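Local structure of putative secreted glycosylhydrolase (Parabacteroides distasonis ATCC 8503, 3IMM) at residues E23-S26 against V31-A34; Y98-A103 against V111-V116; Y105-A110 against K169-L174; G120-M125 against W192-K197; T155-P158 against D162-S165. The protein is probably a secreted hydrolase acting on sugar substrates, a member of the 3-keto-disaccharide hydrolase family whose true substrate is not established. One frame throughout, in Å; residues are numbered along the deposited sequence.

Interaction 1 (E23-S26 against V31-A34)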
# COMPACT_ATOMS: atom_id res chain seq x y z
N GLU A 23 -4.96 -3.66 20.64
CA GLU A 23 -5.65 -2.42 20.97
C GLU A 23 -5.65 -1.43 19.80
O GLU A 23 -6.29 -0.38 19.87
CB GLU A 23 -5.05 -1.77 22.25
CG GLU A 23 -5.01 -2.70 23.45
CD GLU A 23 -6.40 -3.29 23.80
OE1 GLU A 23 -7.27 -2.46 24.20
OE2 GLU A 23 -6.62 -4.56 23.71
N VAL A 24 -4.90 -1.74 18.74
CA VAL A 24 -4.87 -0.89 17.58
C VAL A 24 -5.70 -1.57 16.48
O VAL A 24 -6.60 -0.96 15.90
CB VAL A 24 -3.43 -0.62 17.13
CG1 VAL A 24 -3.35 0.32 15.87
CG2 VAL A 24 -2.65 -0.02 18.30
N TRP A 25 -5.41 -2.83 16.21
CA TRP A 25 -5.94 -3.50 15.03
C TRP A 25 -6.89 -4.57 15.43
O TRP A 25 -6.59 -5.36 16.30
CB TRP A 25 -4.82 -4.14 14.23
CG TRP A 25 -4.04 -3.15 13.43
CD1 TRP A 25 -2.90 -2.54 13.79
CD2 TRP A 25 -4.39 -2.65 12.14
NE1 TRP A 25 -2.49 -1.68 12.81
CE2 TRP A 25 -3.40 -1.72 11.78
CE3 TRP A 25 -5.43 -2.90 11.24
CZ2 TRP A 25 -3.40 -1.06 10.54
CZ3 TRP A 25 -5.45 -2.22 10.03
CH2 TRP A 25 -4.42 -1.33 9.68
N SER A 26 -8.04 -4.60 14.76
CA SER A 26 -9.05 -5.63 15.03
C SER A 26 -9.97 -5.85 13.82
O SER A 26 -10.18 -4.98 12.97
CB SER A 26 -9.87 -5.26 16.27
OG SER A 26 -10.74 -4.19 15.98
N VAL A 31 -14.14 -7.37 8.78
CA VAL A 31 -13.56 -6.16 8.17
C VAL A 31 -12.49 -5.66 9.14
O VAL A 31 -12.78 -5.49 10.32
CB VAL A 31 -14.65 -5.13 7.89
CG1 VAL A 31 -14.06 -3.77 7.37
CG2 VAL A 31 -15.67 -5.71 6.92
N LEU A 32 -11.26 -5.52 8.64
CA LEU A 32 -10.11 -5.13 9.42
C LEU A 32 -10.02 -3.60 9.49
O LEU A 32 -10.16 -2.93 8.48
CB LEU A 32 -8.84 -5.72 8.79
CG LEU A 32 -7.48 -5.45 9.49
CD1 LEU A 32 -7.39 -6.12 10.88
CD2 LEU A 32 -6.31 -5.89 8.61
N GLY A 33 -9.77 -3.06 10.67
CA GLY A 33 -9.51 -1.62 10.80
C GLY A 33 -8.66 -1.35 12.01
O GLY A 33 -8.44 -2.24 12.84
N ALA A 34 -8.23 -0.10 12.13
CA ALA A 34 -7.29 0.35 13.13
C ALA A 34 -7.89 1.57 13.83
O ALA A 34 -8.56 2.39 13.20
CB ALA A 34 -5.97 0.74 12.46
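Gly-33 N donates to Ser-26 O at 3.0 Å, and the return bond from Ser-26 N to Gly-33 O is 3.1 Å long and nearly straight, 170° at the hydrogen. Ser-26 O takes a second, softer contact from Leu-32 CA, and Gly-33 O one from Trp-25 CA. Trp-25 and Ala-34 form the adjacent non-hydrogen-bonded pair; just before it, Ala-34 CA makes a CA-H...O contact with Val-24 O, 3.1 Å. The segments belong to a small antiparallel beta hairpin, strands 25-28 and 31-34, with 23-24 leading into the first arm, set beside the main sheets of a concanavalin-like fold. Its inward face carries Trp-25, Leu-32 and Ala-34. With CG anti to its carbonyl carbon (chi1 -77°), the Trp-25 indole folds back across the neighbouring strand. Ala-34 CB sits over the centre of its six-membered ring, 3.5 Å from the centroid and 6° off the normal, a CH-pi contact over the face. Leu-32 crosses the indole at about a right angle, its CG 3.7 Å from Trp-25 CE3, while CD1 and CD2 also lie against the benzo part. Trp-25 NE1 is satisfied by Glu-38 O, which fixes the indole's turn, and Leu-182 of strand 179-182 packs on both Trp-25 and Leu-32.

Interaction 2 (Y98-A103 against V111-V116)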
# COMPACT_ATOMS: atom_id res chain seq x y z
N TYR A 98 1.77 11.06 -7.42
CA TYR A 98 2.16 9.93 -6.55
C TYR A 98 1.38 9.86 -5.22
O TYR A 98 1.62 8.97 -4.39
CB TYR A 98 3.68 9.89 -6.31
CG TYR A 98 4.35 11.07 -5.56
CD1 TYR A 98 3.84 11.55 -4.36
CD2 TYR A 98 5.56 11.61 -6.02
CE1 TYR A 98 4.48 12.60 -3.65
CE2 TYR A 98 6.19 12.67 -5.32
CZ TYR A 98 5.64 13.13 -4.14
OH TYR A 98 6.28 14.12 -3.45
N GLU A 99 0.47 10.81 -5.03
CA GLU A 99 -0.44 10.82 -3.88
C GLU A 99 -1.81 10.23 -4.22
O GLU A 99 -2.62 10.05 -3.34
CB GLU A 99 -0.64 12.22 -3.34
CG GLU A 99 0.64 12.88 -2.92
CD GLU A 99 0.43 14.27 -2.35
OE1 GLU A 99 -0.37 15.06 -2.93
OE2 GLU A 99 1.08 14.55 -1.33
N LYS A 100 -2.03 9.87 -5.48
CA LYS A 100 -3.30 9.32 -5.92
C LYS A 100 -3.42 7.84 -5.62
O LYS A 100 -2.42 7.15 -5.44
CB LYS A 100 -3.46 9.51 -7.43
CG LYS A 100 -3.35 10.94 -7.90
CD LYS A 100 -4.24 11.88 -7.11
CE LYS A 100 -4.17 13.29 -7.69
NZ LYS A 100 -4.74 14.25 -6.75
N CYS A 101 -4.66 7.35 -5.61
CA CYS A 101 -4.91 5.96 -5.23
C CYS A 101 -4.30 5.01 -6.26
O CYS A 101 -4.50 5.19 -7.45
CB CYS A 101 -6.40 5.72 -5.09
SG CYS A 101 -6.77 4.22 -4.24
N GLY A 102 -3.50 4.04 -5.77
CA GLY A 102 -2.81 3.08 -6.61
C GLY A 102 -1.45 3.57 -7.09
O GLY A 102 -0.76 2.86 -7.78
N ALA A 103 -1.06 4.79 -6.73
CA ALA A 103 0.28 5.22 -6.99
C ALA A 103 1.29 4.48 -6.11
O ALA A 103 0.94 3.91 -5.08
CB ALA A 103 0.42 6.70 -6.77
N VAL A 111 -1.91 6.09 -13.76
CA VAL A 111 -2.14 6.60 -15.11
C VAL A 111 -3.48 7.34 -15.20
O VAL A 111 -3.62 8.30 -15.97
CB VAL A 111 -1.97 5.54 -16.26
CG1 VAL A 111 -0.45 5.20 -16.46
CG2 VAL A 111 -2.81 4.29 -16.07
N GLN A 112 -4.47 6.92 -14.41
CA GLN A 112 -5.71 7.70 -14.28
C GLN A 112 -6.00 7.83 -12.82
O GLN A 112 -5.63 6.95 -12.04
CB GLN A 112 -6.93 7.04 -14.93
CG GLN A 112 -6.70 5.81 -15.85
CD GLN A 112 -8.01 4.98 -16.06
OE1 GLN A 112 -7.96 3.78 -16.43
NE2 GLN A 112 -9.17 5.61 -15.82
N ASP A 113 -6.65 8.92 -12.43
CA ASP A 113 -7.13 9.01 -11.04
C ASP A 113 -8.65 8.93 -11.08
O ASP A 113 -9.28 8.85 -12.15
CB ASP A 113 -6.62 10.26 -10.26
CG ASP A 113 -7.30 11.57 -10.69
OD1 ASP A 113 -7.72 11.69 -11.89
OD2 ASP A 113 -7.41 12.49 -9.82
N LYS A 114 -9.20 8.93 -9.87
CA LYS A 114 -10.60 8.70 -9.62
C LYS A 114 -11.06 7.39 -10.28
O LYS A 114 -12.21 7.23 -10.67
CB LYS A 114 -11.40 9.91 -10.07
CG LYS A 114 -11.03 11.20 -9.36
CD LYS A 114 -12.00 12.32 -9.78
CE LYS A 114 -11.62 13.63 -9.12
NZ LYS A 114 -12.81 14.54 -9.08
N VAL A 115 -10.15 6.42 -10.33
CA VAL A 115 -10.54 5.01 -10.47
C VAL A 115 -11.09 4.48 -9.12
O VAL A 115 -11.93 3.59 -9.08
CB VAL A 115 -9.37 4.19 -10.98
CG1 VAL A 115 -9.72 2.69 -11.06
CG2 VAL A 115 -8.91 4.77 -12.36
N VAL A 116 -10.59 5.02 -8.01
CA VAL A 116 -11.10 4.68 -6.71
C VAL A 116 -12.53 5.17 -6.66
O VAL A 116 -12.88 6.19 -7.24
CB VAL A 116 -10.25 5.31 -5.56
CG1 VAL A 116 -10.33 6.82 -5.58
CG2 VAL A 116 -10.68 4.77 -4.18
O HOH W 1 -8.01 13.65 -7.44
O HOH W 2 -5.86 5.33 -9.85
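Lys-100 meets Asp-113 through its aliphatic stem, the two side chains lying side by side and pointing the same way. The lysine chain bends at chi2 (-51°) and then runs extended, bringing CE within 4.0 Å of Asp-113 OD2. The ammonium stays beyond salt-bridge range, with Lys-100 NZ 4.4 Å from Asp-113 OD2. A water fills in: it donates to Asp-113 OD2 at 2.7 Å and accepts a weak bond from Lys-100 NZ, whose stronger partner is Asn-94 O. Next comes Cys-101, its SG anti to its own backbone N (chi1 -165°) and 3.9 Å from Val-116 CB; the sulfur touches the CG2 branch of the valine, and Cys-101 CB the CG1 branch. Phe-55 of strand 49-57 packs on both residues. Asp-87 grips both segments, OD1 taking Cys-101 N and OD2 taking Lys-114 N. A second water donates to Cys-101 O at 2.8 Å and to Gln-112 O at 2.7 Å. Gly-102 and Ala-103 complete a type II beta turn, closed by Ala-103 N bonding to Lys-100 O at 3.0 Å. Both segments belong to the long connection between strands 80-85 and 122-130. No direct hydrogen bond links them: the buried Cys-101 and Val-116 meet by apolar packing, water and the Asp-87 carboxylate make the polar links, and the opposite charges of Lys-100 and Asp-113 probably attract only loosely.

Interaction 3 (Y105-A110 against K169-L174)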
# COMPACT_ATOMS: atom_id res chain seq x y z
N TYR A 105 3.74 5.55 -3.68
CA TYR A 105 3.77 6.79 -2.96
C TYR A 105 5.16 7.39 -3.04
O TYR A 105 6.15 6.71 -2.81
CB TYR A 105 3.37 6.68 -1.48
CG TYR A 105 3.54 8.00 -0.81
CD1 TYR A 105 2.62 9.01 -1.02
CD2 TYR A 105 4.68 8.30 -0.05
CE1 TYR A 105 2.79 10.27 -0.48
CE2 TYR A 105 4.86 9.56 0.50
CZ TYR A 105 3.89 10.53 0.30
OH TYR A 105 4.02 11.78 0.82
N GLY A 106 5.19 8.66 -3.36
CA GLY A 106 6.47 9.40 -3.47
C GLY A 106 7.34 9.13 -4.68
O GLY A 106 8.40 9.80 -4.85
N HIS A 107 6.88 8.22 -5.55
CA HIS A 107 7.73 7.66 -6.62
C HIS A 107 7.13 7.61 -8.02
O HIS A 107 7.84 7.87 -9.02
CB HIS A 107 8.22 6.27 -6.20
CG HIS A 107 9.17 6.32 -5.04
ND1 HIS A 107 8.74 6.38 -3.72
CD2 HIS A 107 10.52 6.39 -5.00
CE1 HIS A 107 9.80 6.45 -2.93
NE2 HIS A 107 10.89 6.46 -3.68
N LEU A 108 5.85 7.27 -8.12
CA LEU A 108 5.21 7.05 -9.41
C LEU A 108 3.70 7.24 -9.33
O LEU A 108 3.03 6.62 -8.50
CB LEU A 108 5.53 5.63 -9.93
CG LEU A 108 4.97 5.26 -11.30
CD1 LEU A 108 5.66 6.10 -12.45
CD2 LEU A 108 5.09 3.74 -11.50
N GLY A 109 3.17 8.10 -10.21
CA GLY A 109 1.75 8.36 -10.29
C GLY A 109 0.98 7.21 -10.93
O GLY A 109 1.56 6.35 -11.61
N ALA A 110 -0.34 7.22 -10.71
CA ALA A 110 -1.25 6.31 -11.41
C ALA A 110 -1.53 6.91 -12.78
O ALA A 110 -1.35 8.11 -12.98
CB ALA A 110 -2.53 6.10 -10.62
N LYS A 169 16.28 6.27 0.02
CA LYS A 169 16.99 5.09 -0.49
C LYS A 169 16.53 4.81 -1.91
O LYS A 169 15.33 4.60 -2.12
CB LYS A 169 16.73 3.88 0.40
CG LYS A 169 17.14 4.12 1.84
CD LYS A 169 17.54 2.83 2.50
CE LYS A 169 17.89 3.04 3.98
NZ LYS A 169 18.28 1.75 4.62
N PRO A 170 17.48 4.82 -2.89
CA PRO A 170 17.12 4.59 -4.30
C PRO A 170 16.37 3.26 -4.46
O PRO A 170 16.85 2.22 -3.99
CB PRO A 170 18.47 4.54 -5.01
CG PRO A 170 19.39 5.30 -4.16
CD PRO A 170 18.93 5.03 -2.74
N PHE A 171 15.21 3.29 -5.09
CA PHE A 171 14.44 2.05 -5.26
C PHE A 171 15.14 1.01 -6.13
O PHE A 171 14.88 -0.17 -5.97
CB PHE A 171 13.00 2.34 -5.76
CG PHE A 171 12.00 2.66 -4.64
CD1 PHE A 171 12.43 3.08 -3.38
CD2 PHE A 171 10.64 2.60 -4.88
CE1 PHE A 171 11.49 3.39 -2.36
CE2 PHE A 171 9.72 2.89 -3.87
CZ PHE A 171 10.15 3.30 -2.62
N ALA A 172 16.05 1.43 -7.01
CA ALA A 172 16.86 0.51 -7.79
C ALA A 172 17.73 -0.41 -6.95
O ALA A 172 18.13 -1.47 -7.44
CB ALA A 172 17.72 1.25 -8.82
N GLU A 173 18.02 -0.04 -5.71
CA GLU A 173 18.89 -0.84 -4.86
C GLU A 173 18.12 -1.42 -3.67
O GLU A 173 18.70 -2.04 -2.78
CB GLU A 173 20.10 -0.02 -4.39
CG GLU A 173 20.50 1.18 -5.26
CD GLU A 173 21.20 0.83 -6.57
OE1 GLU A 173 21.58 -0.34 -6.79
OE2 GLU A 173 21.37 1.76 -7.40
N LEU A 174 16.80 -1.21 -3.65
CA LEU A 174 15.95 -1.79 -2.62
C LEU A 174 15.79 -3.31 -2.86
O LEU A 174 15.63 -3.75 -4.02
CB LEU A 174 14.60 -1.06 -2.59
CG LEU A 174 14.20 -0.36 -1.29
CD1 LEU A 174 15.23 0.57 -0.77
CD2 LEU A 174 12.89 0.33 -1.47
O HOH W 3 13.52 6.56 -2.72
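His-107 and Phe-171 stack face to face, with ring centroids 3.7 Å apart and planes 15° from parallel, and this one pair makes the contact. It joins two loops of the concanavalin-like fold, the connection after strand 80-85 and the one after strand 141-147; His-107 and Leu-108 form a classic beta bulge. His-107 places CG beside its backbone N (chi1 -67°), carrying the imidazole to Phe-171. It lies offset over the phenyl ring, His-107 NE2 toward the rim at 3.4 Å from Phe-171 CE1, while the side chains themselves cross at about a right angle. The next shell fixes the rotation of the imidazole. His-107 ND1 gives its N-H to Tyr-105 O at 2.8 Å, the bond nearly straight at 168°. A water lies 2.8 Å from His-107 NE2 and donates to Lys-169 O at 2.7 Å, tying the two loops a second time. With both nitrogens bonded in the ring plane, the face is what meets the phenyl. Farther out, Trp-151 packs on both rings, and Val-80 of strand 80-85 touches Phe-171. Phe-171 opens a short 3-10 segment, 171-173, in which Glu-173 N bonds to Pro-170 O at 3.1 Å.

Interaction 4 (G120-M125 against W192-K197)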
# COMPACT_ATOMS: atom_id res chain seq x y z
N GLY A 120 -17.10 5.27 1.16
CA GLY A 120 -18.20 4.33 1.52
C GLY A 120 -18.56 3.24 0.52
O GLY A 120 -19.42 2.40 0.81
N GLU A 121 -17.90 3.25 -0.65
CA GLU A 121 -18.08 2.20 -1.66
C GLU A 121 -16.90 1.28 -1.59
O GLU A 121 -15.79 1.76 -1.43
CB GLU A 121 -18.10 2.80 -3.06
CG GLU A 121 -19.27 3.73 -3.37
CD GLU A 121 -20.60 3.10 -3.06
OE1 GLU A 121 -20.80 1.91 -3.42
OE2 GLU A 121 -21.47 3.79 -2.47
N TRP A 122 -17.11 -0.02 -1.75
CA TRP A 122 -16.01 -0.97 -1.65
C TRP A 122 -15.18 -0.98 -2.92
O TRP A 122 -15.70 -0.93 -4.03
CB TRP A 122 -16.46 -2.39 -1.26
CG TRP A 122 -16.68 -2.50 0.22
CD1 TRP A 122 -17.84 -2.30 0.87
CD2 TRP A 122 -15.69 -2.73 1.23
NE1 TRP A 122 -17.66 -2.41 2.21
CE2 TRP A 122 -16.35 -2.70 2.47
CE3 TRP A 122 -14.32 -2.99 1.21
CZ2 TRP A 122 -15.69 -2.90 3.68
CZ3 TRP A 122 -13.65 -3.16 2.42
CH2 TRP A 122 -14.33 -3.13 3.64
N ASN A 123 -13.87 -1.02 -2.71
CA ASN A 123 -12.89 -1.13 -3.79
C ASN A 123 -12.16 -2.46 -3.74
O ASN A 123 -12.14 -3.14 -2.71
CB ASN A 123 -11.83 -0.03 -3.69
CG ASN A 123 -12.41 1.34 -3.73
OD1 ASN A 123 -12.55 1.94 -4.80
ND2 ASN A 123 -12.80 1.83 -2.58
N HIS A 124 -11.54 -2.80 -4.87
CA HIS A 124 -10.68 -3.97 -4.92
C HIS A 124 -9.35 -3.58 -5.56
O HIS A 124 -9.32 -2.78 -6.50
CB HIS A 124 -11.34 -5.15 -5.66
CG HIS A 124 -10.46 -6.34 -5.73
ND1 HIS A 124 -9.67 -6.61 -6.82
CD2 HIS A 124 -10.16 -7.27 -4.80
CE1 HIS A 124 -8.96 -7.70 -6.58
NE2 HIS A 124 -9.25 -8.12 -5.37
N MSE A 125 -8.26 -4.09 -4.99
CA MSE A 125 -6.92 -3.82 -5.48
C MSE A 125 -6.12 -5.12 -5.47
O MSE A 125 -6.17 -5.88 -4.51
CB MSE A 125 -6.22 -2.75 -4.63
CG MSE A 125 -4.76 -2.57 -4.95
SE MSE A 125 -3.95 -1.20 -3.79
CE MSE A 125 -4.67 0.25 -4.74
N TRP A 192 -11.13 0.93 5.86
CA TRP A 192 -11.53 -0.42 6.18
C TRP A 192 -10.97 -1.39 5.16
O TRP A 192 -11.02 -1.11 3.95
CB TRP A 192 -13.06 -0.53 6.15
CG TRP A 192 -13.77 0.32 7.19
CD1 TRP A 192 -14.14 -0.07 8.42
CD2 TRP A 192 -14.21 1.68 7.05
NE1 TRP A 192 -14.79 0.95 9.08
CE2 TRP A 192 -14.85 2.03 8.26
CE3 TRP A 192 -14.12 2.64 6.04
CZ2 TRP A 192 -15.40 3.30 8.48
CZ3 TRP A 192 -14.68 3.89 6.25
CH2 TRP A 192 -15.30 4.21 7.47
N PHE A 193 -10.49 -2.54 5.64
CA PHE A 193 -10.00 -3.58 4.76
C PHE A 193 -10.74 -4.91 4.91
O PHE A 193 -11.28 -5.25 5.99
CB PHE A 193 -8.53 -3.86 4.99
CG PHE A 193 -7.65 -2.64 5.00
CD1 PHE A 193 -7.05 -2.17 3.85
CD2 PHE A 193 -7.38 -1.99 6.22
CE1 PHE A 193 -6.22 -1.09 3.90
CE2 PHE A 193 -6.55 -0.90 6.28
CZ PHE A 193 -5.97 -0.44 5.11
N ARG A 194 -10.75 -5.68 3.82
CA ARG A 194 -11.28 -7.03 3.88
C ARG A 194 -10.80 -7.90 2.76
O ARG A 194 -10.21 -7.43 1.79
CB ARG A 194 -12.80 -7.08 3.95
CG ARG A 194 -13.41 -6.70 2.72
CD ARG A 194 -14.93 -6.96 2.68
NE ARG A 194 -15.23 -6.62 1.31
CZ ARG A 194 -16.34 -6.12 0.83
NH1 ARG A 194 -17.39 -5.93 1.59
NH2 ARG A 194 -16.40 -5.83 -0.48
N ASN A 195 -11.01 -9.20 2.93
CA ASN A 195 -10.55 -10.18 1.95
C ASN A 195 -9.07 -9.96 1.57
O ASN A 195 -8.74 -10.00 0.42
CB ASN A 195 -11.44 -10.13 0.69
CG ASN A 195 -12.82 -10.64 0.96
OD1 ASN A 195 -12.97 -11.71 1.54
ND2 ASN A 195 -13.83 -9.91 0.51
N ILE A 196 -8.21 -9.77 2.56
CA ILE A 196 -6.78 -9.58 2.32
C ILE A 196 -6.15 -10.96 2.20
O ILE A 196 -6.11 -11.75 3.17
CB ILE A 196 -6.11 -8.79 3.41
CG1 ILE A 196 -6.93 -7.57 3.78
CG2 ILE A 196 -4.71 -8.37 3.00
CD1 ILE A 196 -6.62 -7.06 5.15
N LYS A 197 -5.66 -11.25 1.00
CA LYS A 197 -5.13 -12.56 0.64
C LYS A 197 -3.95 -12.47 -0.30
O LYS A 197 -3.70 -11.47 -0.95
CB LYS A 197 -6.24 -13.44 0.04
CG LYS A 197 -6.95 -12.83 -1.20
CD LYS A 197 -8.13 -13.68 -1.57
CE LYS A 197 -8.56 -13.53 -3.05
NZ LYS A 197 -9.77 -14.40 -3.30
O HOH W 4 -14.53 -5.03 -2.63
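Trp-122 has CG anti to its carbonyl carbon (chi1 -81°), and Arg-194 sets CG in the cleft flanked by its N and C (chi1 71°), then extends to NE; together these lay the guanidinium on the indole. The planes are 11° apart and the centres 3.7 Å. Arg-194 CZ stands over the five-membered ring as a cation-pi contact, with Arg-194 NH2 3.4 Å from Trp-122 CG. The stem follows the ring: Arg-194 CD lies over the six-membered part, 4.0 Å from its centroid. At the far end of the indole, Trp-122 CH2 rests 3.8 Å from Trp-192 CB, the two tryptophan side chains crossing at about a right angle. The strands, 122-130 and 191-200, are not neighbours in the six-stranded antiparallel sheet; strand 49-57 runs between them, so the contact spans it across one sheet face. From that middle strand Asp-54 takes a salt bridge from Arg-194 NE. A water accepts from Arg-194 NH2 at 3.0 Å and donates to Asn-123 O. The cation is thus held by pi face, carboxylate and water; Asp-54 would be expected to offset its charge, while the stack and the Asp-54 bond hold the guanidinium flat against the indole.

Interaction 5 (T155-P158 against D162-S165)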
# COMPACT_ATOMS: atom_id res chain seq x y z
N THR A 155 16.45 10.96 -4.79
CA THR A 155 15.96 12.33 -4.65
C THR A 155 15.03 12.78 -5.81
O THR A 155 14.16 13.67 -5.63
CB THR A 155 17.15 13.34 -4.44
OG1 THR A 155 18.02 13.32 -5.57
CG2 THR A 155 18.02 12.99 -3.22
N LYS A 156 15.19 12.18 -6.99
CA LYS A 156 14.40 12.59 -8.14
C LYS A 156 13.80 11.39 -8.86
O LYS A 156 14.47 10.38 -9.08
CB LYS A 156 15.26 13.43 -9.09
CG LYS A 156 14.44 14.29 -10.03
CD LYS A 156 15.33 15.17 -10.94
CE LYS A 156 14.54 15.64 -12.13
NZ LYS A 156 15.24 16.58 -13.02
N ASN A 157 12.52 11.49 -9.20
CA ASN A 157 11.79 10.39 -9.85
C ASN A 157 11.99 10.44 -11.33
O ASN A 157 12.21 11.52 -11.90
CB ASN A 157 10.29 10.50 -9.56
CG ASN A 157 9.94 10.14 -8.14
OD1 ASN A 157 10.32 9.07 -7.64
ND2 ASN A 157 9.20 11.04 -7.46
N PRO A 158 11.87 9.28 -12.00
CA PRO A 158 11.91 9.28 -13.46
C PRO A 158 10.95 10.26 -14.12
O PRO A 158 11.22 10.76 -15.19
CB PRO A 158 11.55 7.83 -13.81
CG PRO A 158 12.00 7.04 -12.66
CD PRO A 158 11.68 7.92 -11.47
N ASP A 162 10.29 15.55 -7.28
CA ASP A 162 11.26 15.27 -6.20
C ASP A 162 10.67 14.22 -5.27
O ASP A 162 9.49 14.26 -4.97
CB ASP A 162 11.70 16.53 -5.45
CG ASP A 162 10.55 17.25 -4.80
OD1 ASP A 162 9.72 17.79 -5.55
OD2 ASP A 162 10.49 17.31 -3.54
N ILE A 163 11.53 13.29 -4.83
CA ILE A 163 11.17 12.28 -3.84
C ILE A 163 11.22 12.93 -2.46
O ILE A 163 12.21 13.59 -2.13
CB ILE A 163 12.15 11.06 -3.89
CG1 ILE A 163 12.04 10.32 -5.26
CG2 ILE A 163 11.85 10.12 -2.73
CD1 ILE A 163 13.27 9.51 -5.67
N PRO A 164 10.18 12.72 -1.62
CA PRO A 164 10.21 13.32 -0.28
C PRO A 164 11.49 13.00 0.46
O PRO A 164 12.03 11.89 0.33
CB PRO A 164 9.03 12.68 0.40
CG PRO A 164 8.10 12.32 -0.67
CD PRO A 164 8.96 11.94 -1.85
N SER A 165 11.99 13.96 1.21
CA SER A 165 13.26 13.82 1.89
C SER A 165 13.32 12.58 2.78
O SER A 165 14.38 11.97 2.94
CB SER A 165 13.53 15.07 2.67
OG SER A 165 14.72 14.91 3.40
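Ile-163 crosses Asn-157 obliquely, laying its CG1 branch against the amide: Ile-163 CG1 is 3.2 Å from Asn-157 OD1 and 3.6 Å from Asn-157 CG. The two segments are neighbouring parts of one irregular loop between strands 141-147 and 179-182, joined by a single backbone bridge between Lys-156 and Asp-162, not by a regular hairpin. Ile-163 places CG1 anti to its carbonyl carbon (chi1 -64°), which sets CG1 and CD1 against Asn-157 and Lys-156; Ile-163 CD1 is 3.5 Å from Lys-156 N. The Asn-157 amide touches this branch and is bonded at both ends: OD1 accepts from Trp-151 NE1, while ND2 bonds to Ser-161 OG and to Gly-106 O. These partners set the rotation of the buried amide and satisfy its polar atoms beside an aliphatic chain. Asp-162 and Thr-155 direct their CB atoms away from the opposing segment, though Asp-162 CB still grazes Thr-155 O. Asp-162 CA makes a CA-H...O contact of 3.4 Å to Thr-155 O. That same oxygen takes the one hydrogen bond across the contact, from Ile-163 N at 2.8 Å, the donor standing 53° out of the carbonyl plane and the N-H pointing at the oxygen at 165°.

How the interactions relate
Interactions 2, 3 and 5 form a continuous patch of loops. Interactions 3 and 5 lie closest, centres about 8 Å apart, with Gly-106 O packed 3.7 Å from Pro-164 CD; Tyr-98 reaches from 98-103 to both. Interactions 1 and 4 make a second cluster, where Leu-32 N probably bonds to Phe-193 O at 2.7 Å. Interaction 2 bridges the clusters, Val-116 CG2 lying 3.4 Å from Asn-123 OD1. A sodium ion bound by Asn-62, Ser-63, Glu-81 and Gln-83 is near several of them: the side chains of Cys-101, Phe-193 and His-107 are about 9, 10 and 11 Å from it. Gln-83 bonds Glu-99 O through NE2 and Gly-102 and Ala-103 through its backbone, and Tyr-105 packs on Glu-81 and Gln-83.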